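Local structure of putative trimethylamine methyltransferase (Rhizobium meliloti, 4YYC) at residues P274-G279 with L290-A295; Q60-N65 with T285-L290; T221-K226 with K510-K515. The protein is a putative trimethylamine methyltransferase that probably transfers methyl groups, as members of its family are generally thought to do. All blocks are in the same frame, centred on the assembly; numbering follows the deposited sequence. Where two conformers were deposited one is given.

Contact 1 of 3, residues P274-G279 with L290-A295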
loop_
_atom_site.group_PDB
_atom_site.type_symbol
_atom_site.label_atom_id
_atom_site.label_comp_id
_atom_site.label_asym_id
_atom_site.label_seq_id
_atom_site.Cartn_x
_atom_site.Cartn_y
_atom_site.Cartn_z
ATOM N N PRO A 274 -10.065 8.005 -19.865
ATOM C CA PRO A 274 -8.773 8.367 -20.410
ATOM C C PRO A 274 -7.798 7.198 -20.271
ATOM O O PRO A 274 -7.837 6.479 -19.262
ATOM C CB PRO A 274 -8.373 9.559 -19.531
ATOM C CG PRO A 274 -9.688 10.196 -19.205
ATOM C CD PRO A 274 -10.627 9.061 -18.992
ATOM N N PHE A 275 -6.955 7.003 -21.264
ATOM C CA PHE A 275 -5.946 5.953 -21.238
ATOM C C PHE A 275 -4.590 6.622 -21.355
ATOM O O PHE A 275 -4.174 7.012 -22.456
ATOM C CB PHE A 275 -6.174 4.979 -22.385
ATOM C CG PHE A 275 -5.266 3.782 -22.340
ATOM C CD1 PHE A 275 -5.614 2.679 -21.570
ATOM C CD2 PHE A 275 -4.058 3.792 -22.998
ATOM C CE1 PHE A 275 -4.770 1.579 -21.479
ATOM C CE2 PHE A 275 -3.197 2.683 -22.933
ATOM C CZ PHE A 275 -3.563 1.590 -22.173
ATOM N N ILE A 276 -3.927 6.774 -20.219
ATOM C CA ILE A 276 -2.809 7.675 -20.121
ATOM C C ILE A 276 -1.562 7.051 -19.522
ATOM O O ILE A 276 -1.627 6.368 -18.500
ATOM C CB ILE A 276 -3.215 8.905 -19.342
ATOM C CG1 ILE A 276 -4.074 9.783 -20.279
ATOM C CG2 ILE A 276 -2.061 9.719 -18.798
ATOM C CD1 ILE A 276 -4.784 10.830 -19.497
ATOM N N LEU A 277 -0.449 7.249 -20.230
ATOM C CA LEU A 277 0.872 7.136 -19.662
ATOM C C LEU A 277 1.406 8.564 -19.565
ATOM O O LEU A 277 1.635 9.226 -20.597
ATOM C CB LEU A 277 1.766 6.299 -20.558
ATOM C CG LEU A 277 1.271 4.858 -20.774
ATOM C CD1 LEU A 277 2.250 4.167 -21.708
ATOM C CD2 LEU A 277 1.174 4.137 -19.437
ATOM N N SER A 278 1.629 9.044 -18.353
ATOM C CA SER A 278 2.044 10.432 -18.156
ATOM C C SER A 278 3.404 10.645 -18.786
ATOM O O SER A 278 4.299 9.810 -18.626
ATOM C CB SER A 278 2.085 10.798 -16.684
ATOM O OG SER A 278 0.788 10.900 -16.154
ATOM N N GLY A 279 3.562 11.757 -19.514
ATOM C CA GLY A 279 4.759 11.971 -20.328
ATOM C C GLY A 279 4.607 11.567 -21.781
ATOM O O GLY A 279 5.395 11.974 -22.644
ATOM N N LEU A 290 -3.945 15.505 -14.456
ATOM C CA LEU A 290 -5.290 15.652 -13.904
ATOM C C LEU A 290 -6.170 16.596 -14.714
ATOM O O LEU A 290 -7.354 16.371 -14.867
ATOM C CB LEU A 290 -5.273 16.170 -12.469
ATOM C CG LEU A 290 -4.920 15.114 -11.445
ATOM C CD1 LEU A 290 -4.742 15.771 -10.100
ATOM C CD2 LEU A 290 -5.977 14.010 -11.382
ATOM N N THR A 291 -5.608 17.726 -15.148
ATOM C CA THR A 291 -6.350 18.667 -15.936
ATOM C C THR A 291 -6.842 18.003 -17.232
ATOM O O THR A 291 -8.000 18.159 -17.637
ATOM C CB THR A 291 -5.433 19.863 -16.256
ATOM O OG1 THR A 291 -5.059 20.453 -15.007
ATOM C CG2 THR A 291 -6.113 20.843 -17.106
ATOM N N GLN A 292 -5.935 17.299 -17.906
ATOM C CA GLN A 292 -6.326 16.636 -19.158
ATOM C C GLN A 292 -7.382 15.553 -18.919
ATOM O O GLN A 292 -8.345 15.426 -19.672
ATOM C CB GLN A 292 -5.130 16.043 -19.860
ATOM C CG GLN A 292 -5.405 15.721 -21.321
ATOM C CD GLN A 292 -4.220 14.957 -21.884
ATOM O OE1 GLN A 292 -3.174 15.527 -22.074
ATOM N NE2 GLN A 292 -4.376 13.652 -22.116
ATOM N N ILE A 293 -7.176 14.763 -17.881
ATOM C CA ILE A 293 -8.154 13.763 -17.500
ATOM C C ILE A 293 -9.544 14.353 -17.296
ATOM O O ILE A 293 -10.541 13.849 -17.827
ATOM C CB ILE A 293 -7.716 13.001 -16.228
ATOM C CG1 ILE A 293 -6.583 12.040 -16.583
ATOM C CG2 ILE A 293 -8.889 12.239 -15.632
ATOM C CD1 ILE A 293 -5.860 11.531 -15.333
ATOM N N LEU A 294 -9.611 15.436 -16.533
ATOM C CA LEU A 294 -10.894 16.024 -16.206
ATOM C C LEU A 294 -11.564 16.555 -17.479
ATOM O O LEU A 294 -12.779 16.391 -17.653
ATOM C CB LEU A 294 -10.748 17.112 -15.126
ATOM C CG LEU A 294 -12.035 17.833 -14.730
ATOM C CD1 LEU A 294 -13.084 16.845 -14.225
ATOM C CD2 LEU A 294 -11.700 18.883 -13.663
ATOM N N ALA A 295 -10.787 17.167 -18.376
ATOM C CA ALA A 295 -11.348 17.658 -19.664
ATOM C C ALA A 295 -11.916 16.513 -20.496
ATOM O O ALA A 295 -13.047 16.587 -20.974
ATOM C CB ALA A 295 -10.267 18.414 -20.441
#
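Ile276 drives the far end of its side chain against Ile293, laying CD1 against the ethyl branch of that residue: Ile276 CD1 lies 3.6 Å from Ile293 CG1. Two isoleucines thus meet end to branch and slantwise rather than side by side. On the strand side the chain is drawn out, with CG1 opposite the carbonyl carbon and CD1 carried onward (chi2 166°), which brings the methyl as far as the helix. The same methyl brushes the amide of Gln292, with Ile276 CD1 3.9 Å from Gln292 NE2. That contact is merely van der Waals. The polar demand of the buried NE2 is met by Met281 O and the carboxylate of Glu296, while OE1 makes a weak hydrogen bond to Tyr445 of the second subunit. Gln292 gets there on an extended chain, its CG swung opposite the backbone N (chi1 -163°).

Two residues earlier in the chain, Pro274 makes a looser meeting with the other branch of Ile293. The ring corner is 4.2 Å away, measured from Pro274 CG to Ile293 CG2, and the two side chains run nearly perpendicular. Ile293 is therefore shared between its branches, CG1 serving Ile276 and CG2 serving Pro274, and it also touches Phe315 and Thr317 on the adjacent strand 313-322. Packed against both strands, Ile293 joins helix to sheet in the beta-alpha-beta unit of strand 269-277, helix 286-307 and strand 313-322, consistent with the TIM barrel of the trimethylamine methyltransferase family.

Contact 2 of 3, residues Q60-N65 with T285-L290; sequences QLIERN and TVAGTL
Ile62 puts two different carbons onto helix 286-307, in a helix-on-helix packing that adds helix 56-73 as a further layer over an outer helix of the barrel. The interaction across the two segments is apolar and rests on this one residue. Ile62 CD1 lies 4.0 Å from Ala287 CB, on the first turn of the opposing helix. The branch CG2 goes one turn further: Ile62 CG2 is 4.0 Å from Leu290 CB, the two side chains slanting across each other. An alanine in place of Ile62 would remove both reaching carbons and would probably open a gap beside Ala287 and Leu290, weakening the hold of helix 56-73.

Polar interactions lie around this core and mostly lead elsewhere. Glu63 forms a salt bridge with Arg349, Asn65 ND2 bonds to Gln431 of the second subunit, and Thr285, at the N-cap position, bonds through OG1 to Ala430 O of that subunit.

The tightest approach is to backbone rather than to side chain: with CG1 folded beside the backbone N and chi2 at -58°, Ile62 CD1 comes within 3.7 Å of Ala287 O.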
loop_
_atom_site.group_PDB
_atom_site.type_symbol
_atom_site.label_atom_id
_atom_site.label_comp_id
_atom_site.label_asym_id
_atom_site.label_seq_id
_atom_site.Cartn_x
_atom_site.Cartn_y
_atom_site.Cartn_z
ATOM N N GLN A 60 -10.018 23.602 -7.119
ATOM C CA GLN A 60 -10.524 24.698 -7.948
ATOM C C GLN A 60 -9.592 25.061 -9.103
ATOM O O GLN A 60 -10.038 25.400 -10.182
ATOM C CB GLN A 60 -10.781 25.929 -7.068
ATOM C CG GLN A 60 -12.021 25.757 -6.215
ATOM C CD GLN A 60 -12.365 27.026 -5.446
ATOM O OE1 GLN A 60 -12.154 28.118 -5.930
ATOM N NE2 GLN A 60 -12.882 26.873 -4.257
ATOM N N LEU A 61 -8.292 24.974 -8.866
ATOM C CA LEU A 61 -7.312 25.271 -9.892
ATOM C C LEU A 61 -7.396 24.294 -11.056
ATOM O O LEU A 61 -7.422 24.698 -12.213
ATOM C CB LEU A 61 -5.930 25.254 -9.259
ATOM C CG LEU A 61 -4.734 25.438 -10.180
ATOM C CD1 LEU A 61 -4.806 26.780 -10.866
ATOM C CD2 LEU A 61 -3.464 25.364 -9.316
ATOM N N ILE A 62 -7.425 23.009 -10.719
ATOM C CA ILE A 62 -7.542 21.964 -11.740
ATOM C C ILE A 62 -8.869 22.098 -12.487
ATOM O O ILE A 62 -8.900 22.000 -13.706
ATOM C CB ILE A 62 -7.389 20.554 -11.156
ATOM C CG1 ILE A 62 -6.021 20.382 -10.466
ATOM C CG2 ILE A 62 -7.552 19.504 -12.247
ATOM C CD1 ILE A 62 -4.830 20.637 -11.356
ATOM N N GLU A 63 -9.957 22.336 -11.773
ATOM C CA GLU A 63 -11.282 22.484 -12.396
ATOM C C GLU A 63 -11.310 23.691 -13.357
ATOM O O GLU A 63 -11.784 23.598 -14.480
ATOM C CB GLU A 63 -12.373 22.571 -11.312
ATOM C CG GLU A 63 -12.577 21.246 -10.586
ATOM C CD GLU A 63 -13.410 21.318 -9.324
ATOM O OE1 GLU A 63 -13.472 22.391 -8.688
ATOM O OE2 GLU A 63 -13.925 20.271 -8.895
ATOM N N ARG A 64 -10.739 24.805 -12.928
ATOM C CA ARG A 64 -10.682 25.985 -13.756
ATOM C C ARG A 64 -9.840 25.739 -15.013
ATOM O O ARG A 64 -10.241 26.089 -16.138
ATOM C CB ARG A 64 -10.054 27.124 -12.939
ATOM C CG ARG A 64 -10.176 28.494 -13.495
ATOM C CD ARG A 64 -9.944 29.536 -12.402
ATOM N NE ARG A 64 -8.730 29.326 -11.626
ATOM C CZ ARG A 64 -8.646 29.088 -10.312
ATOM N NH1 ARG A 64 -9.710 29.028 -9.519
ATOM N NH2 ARG A 64 -7.454 28.931 -9.772
ATOM N N ASN A 65 -8.684 25.113 -14.830
ATOM C CA ASN A 65 -7.804 24.810 -15.944
ATOM C C ASN A 65 -8.426 23.821 -16.937
ATOM O O ASN A 65 -8.227 23.949 -18.150
ATOM C CB ASN A 65 -6.433 24.297 -15.438
ATOM C CG ASN A 65 -5.583 25.404 -14.840
ATOM O OD1 ASN A 65 -5.984 26.570 -14.795
ATOM N ND2 ASN A 65 -4.369 25.036 -14.367
ATOM N N THR A 285 3.665 15.859 -15.652
ATOM C CA THR A 285 3.312 16.232 -14.278
ATOM C C THR A 285 1.900 15.784 -13.835
ATOM O O THR A 285 0.986 15.595 -14.650
ATOM C CB THR A 285 3.423 17.745 -14.103
ATOM O OG1 THR A 285 2.550 18.335 -15.060
ATOM C CG2 THR A 285 4.836 18.222 -14.321
ATOM N N VAL A 286 1.739 15.668 -12.518
ATOM C CA VAL A 286 0.486 15.237 -11.909
ATOM C C VAL A 286 -0.615 16.245 -12.221
ATOM O O VAL A 286 -1.685 15.869 -12.723
ATOM C CB VAL A 286 0.647 15.029 -10.393
ATOM C CG1 VAL A 286 -0.715 14.766 -9.723
ATOM C CG2 VAL A 286 1.597 13.874 -10.184
ATOM N N ALA A 287 -0.356 17.525 -11.958
ATOM C CA ALA A 287 -1.361 18.518 -12.190
ATOM C C ALA A 287 -1.806 18.618 -13.665
ATOM O O ALA A 287 -2.998 18.736 -13.941
ATOM C CB ALA A 287 -0.935 19.870 -11.715
ATOM N N GLY A 288 -0.865 18.543 -14.595
ATOM C CA GLY A 288 -1.219 18.584 -16.006
ATOM C C GLY A 288 -2.002 17.368 -16.454
ATOM O O GLY A 288 -2.946 17.495 -17.255
ATOM N N THR A 289 -1.614 16.206 -15.939
ATOM C CA THR A 289 -2.316 14.973 -16.213
ATOM C C THR A 289 -3.765 15.062 -15.695
ATOM O O THR A 289 -4.687 14.709 -16.417
ATOM C CB THR A 289 -1.576 13.776 -15.593
ATOM O OG1 THR A 289 -0.332 13.590 -16.291
ATOM C CG2 THR A 289 -2.369 12.485 -15.669
ATOM N N LEU A 290 -3.945 15.505 -14.456
ATOM C CA LEU A 290 -5.290 15.652 -13.904
ATOM C C LEU A 290 -6.170 16.596 -14.714
ATOM O O LEU A 290 -7.354 16.371 -14.867
ATOM C CB LEU A 290 -5.273 16.170 -12.469
ATOM C CG LEU A 290 -4.920 15.114 -11.445
ATOM C CD1 LEU A 290 -4.742 15.771 -10.100
ATOM C CD2 LEU A 290 -5.977 14.010 -11.382
#

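Contact 3 of 3, residues T221-K226 with K510-K515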
loop_
_atom_site.group_PDB
_atom_site.type_symbol
_atom_site.label_atom_id
_atom_site.label_comp_id
_atom_site.label_asym_id
_atom_site.label_seq_id
_atom_site.Cartn_x
_atom_site.Cartn_y
_atom_site.Cartn_z
ATOM N N THR A 221 -24.755 -7.496 -27.391
ATOM C CA THR A 221 -24.719 -7.616 -25.950
ATOM C C THR A 221 -26.065 -7.247 -25.350
ATOM O O THR A 221 -26.583 -7.951 -24.495
ATOM C CB THR A 221 -23.622 -6.722 -25.345
ATOM O OG1 THR A 221 -22.326 -7.093 -25.874
ATOM C CG2 THR A 221 -23.582 -6.797 -23.821
ATOM N N VAL A 222 -26.635 -6.143 -25.817
ATOM C CA VAL A 222 -27.955 -5.708 -25.338
ATOM C C VAL A 222 -28.993 -6.779 -25.653
ATOM O O VAL A 222 -29.844 -7.079 -24.825
ATOM C CB VAL A 222 -28.330 -4.307 -25.894
ATOM C CG1 VAL A 222 -29.777 -3.947 -25.557
ATOM C CG2 VAL A 222 -27.383 -3.256 -25.351
ATOM N N ALA A 223 -28.961 -7.351 -26.834
ATOM C CA ALA A 223 -29.932 -8.370 -27.205
ATOM C C ALA A 223 -29.827 -9.612 -26.304
ATOM O O ALA A 223 -30.855 -10.167 -25.883
ATOM C CB ALA A 223 -29.777 -8.737 -28.696
HETATM N N MSE A 224 -28.601 -10.028 -26.003
HETATM C CA MSE A 224 -28.378 -11.134 -25.105
HETATM C C MSE A 224 -28.873 -10.797 -23.729
HETATM O O MSE A 224 -29.463 -11.630 -23.085
HETATM C CB MSE A 224 -26.905 -11.483 -25.107
HETATM C CG MSE A 224 -26.613 -12.202 -26.416
HETATM SE SE MSE A 224 -24.716 -12.659 -26.619
HETATM C CE MSE A 224 -24.807 -14.155 -25.401
ATOM N N ALA A 225 -28.582 -9.592 -23.244
ATOM C CA ALA A 225 -29.032 -9.162 -21.935
ATOM C C ALA A 225 -30.545 -9.197 -21.845
ATOM O O ALA A 225 -31.108 -9.583 -20.782
ATOM C CB ALA A 225 -28.537 -7.757 -21.630
ATOM N N LYS A 226 -31.229 -8.803 -22.927
ATOM C CA LYS A 226 -32.704 -8.829 -22.929
ATOM C C LYS A 226 -33.255 -10.232 -22.890
ATOM O O LYS A 226 -34.273 -10.458 -22.240
ATOM C CB LYS A 226 -33.279 -8.055 -24.099
ATOM C CG LYS A 226 -33.052 -6.575 -23.993
ATOM C CD LYS A 226 -33.716 -5.752 -25.098
ATOM C CE LYS A 226 -33.538 -4.282 -24.788
ATOM N NZ LYS A 226 -34.353 -3.436 -25.652
ATOM N N LYS A 510 -28.324 -19.588 -26.903
ATOM C CA LYS A 510 -27.619 -20.392 -27.889
ATOM C C LYS A 510 -28.238 -20.212 -29.260
ATOM O O LYS A 510 -27.523 -20.173 -30.246
ATOM C CB LYS A 510 -27.691 -21.866 -27.519
ATOM C CG LYS A 510 -26.865 -22.245 -26.327
ATOM C CD LYS A 510 -27.136 -23.716 -26.012
ATOM C CE LYS A 510 -26.109 -24.200 -25.034
ATOM N NZ LYS A 510 -24.787 -24.389 -25.686
ATOM N N GLU A 511 -29.560 -20.106 -29.321
ATOM C CA GLU A 511 -30.235 -19.898 -30.630
ATOM C C GLU A 511 -29.858 -18.563 -31.230
ATOM O O GLU A 511 -29.571 -18.491 -32.425
ATOM C CB GLU A 511 -31.754 -20.017 -30.526
ATOM C CG GLU A 511 -32.206 -21.459 -30.528
ATOM C CD GLU A 511 -33.709 -21.631 -30.428
ATOM O OE1 GLU A 511 -34.115 -22.603 -29.726
ATOM O OE2 GLU A 511 -34.468 -20.846 -31.083
ATOM N N PHE A 512 -29.800 -17.530 -30.385
ATOM C CA PHE A 512 -29.394 -16.181 -30.815
ATOM C C PHE A 512 -27.974 -16.173 -31.344
ATOM O O PHE A 512 -27.680 -15.613 -32.411
ATOM C CB PHE A 512 -29.530 -15.187 -29.685
ATOM C CG PHE A 512 -28.988 -13.808 -30.016
ATOM C CD1 PHE A 512 -29.776 -12.875 -30.703
ATOM C CD2 PHE A 512 -27.682 -13.456 -29.676
ATOM C CE1 PHE A 512 -29.265 -11.623 -31.048
ATOM C CE2 PHE A 512 -27.176 -12.202 -30.020
ATOM C CZ PHE A 512 -27.971 -11.289 -30.695
ATOM N N ILE A 513 -27.091 -16.781 -30.568
ATOM C CA ILE A 513 -25.685 -16.833 -30.929
ATOM C C ILE A 513 -25.526 -17.552 -32.261
ATOM O O ILE A 513 -24.792 -17.065 -33.110
ATOM C CB ILE A 513 -24.843 -17.475 -29.807
ATOM C CG1 ILE A 513 -24.861 -16.534 -28.595
ATOM C CG2 ILE A 513 -23.419 -17.748 -30.285
ATOM C CD1 ILE A 513 -24.304 -17.208 -27.369
ATOM N N ALA A 514 -26.141 -18.722 -32.392
ATOM C CA ALA A 514 -26.005 -19.507 -33.616
ATOM C C ALA A 514 -26.498 -18.733 -34.829
ATOM O O ALA A 514 -25.887 -18.782 -35.902
ATOM C CB ALA A 514 -26.726 -20.852 -33.492
ATOM N N LYS A 515 -27.628 -18.055 -34.682
ATOM C CA LYS A 515 -28.173 -17.266 -35.759
ATOM C C LYS A 515 -27.205 -16.156 -36.159
ATOM O O LYS A 515 -26.931 -15.959 -37.338
ATOM C CB LYS A 515 -29.536 -16.738 -35.332
ATOM C CG LYS A 515 -30.196 -15.760 -36.283
ATOM C CD LYS A 515 -31.620 -15.490 -35.822
#
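The selenium of Met224, which is modelled as selenomethionine, stands beside the ring of Phe512. From Met224 SE to the centroid of the Phe512 ring is 5.3 Å, on a line 68° off the ring normal, so this Met-aromatic contact is oblique. It belongs to an antiparallel helix-helix packing in which the C-terminal helix 503-518 lies along helix 215-229. The local axes stay 10.7 Å apart and their directions differ by 157°, a wide spacing that the Phe512 ring helps to fill.

That ring reaches across the interface. With CG thrown opposite the backbone N, Phe512 points at the other helix and meets Ala223 and Met224, with Asp220 and Ile227 of the same helix also against it. The methyl of Ala223 meets the ring's outer end, Ala223 CB lying 3.7 Å from Phe512 CZ. Met224 CG approaches obliquely, 3.6 Å from Phe512 CE2, and the Met224 side chain runs almost at right angles to that of Phe512.

Beyond the ring, the neighbouring residue Ile513 receives the rest of the methionine. Helix 192-202 also borders the cluster, with Val197 against Met224 and Tyr198 against Ile513. The bend in Met224 at chi3, 77°, turns the terminal methyl away from a straight course and onto the isoleucine, where Met224 CE sits 3.7 Å from Ile513 CD1.

How the contacts relate
Contacts 1 and 2 are successive layers of one region, their centres 10 Å apart, and they share Leu290 on helix 286-307. One face of that helix lies on the barrel strands and another receives helix 56-73. The layers are also joined directly: Ser278 OG and Thr289 OG1, 2.9 Å apart, probably form a hydrogen bond. Both contacts touch the second subunit. Contact 3 stands apart, its centre 36 Å from that of contact 1 and 44 Å from that of contact 2, across the chain's centre from the latter. Contact 1 lies near a bound ligand of unknown identity, about 8 Å from the side chain of Pro274.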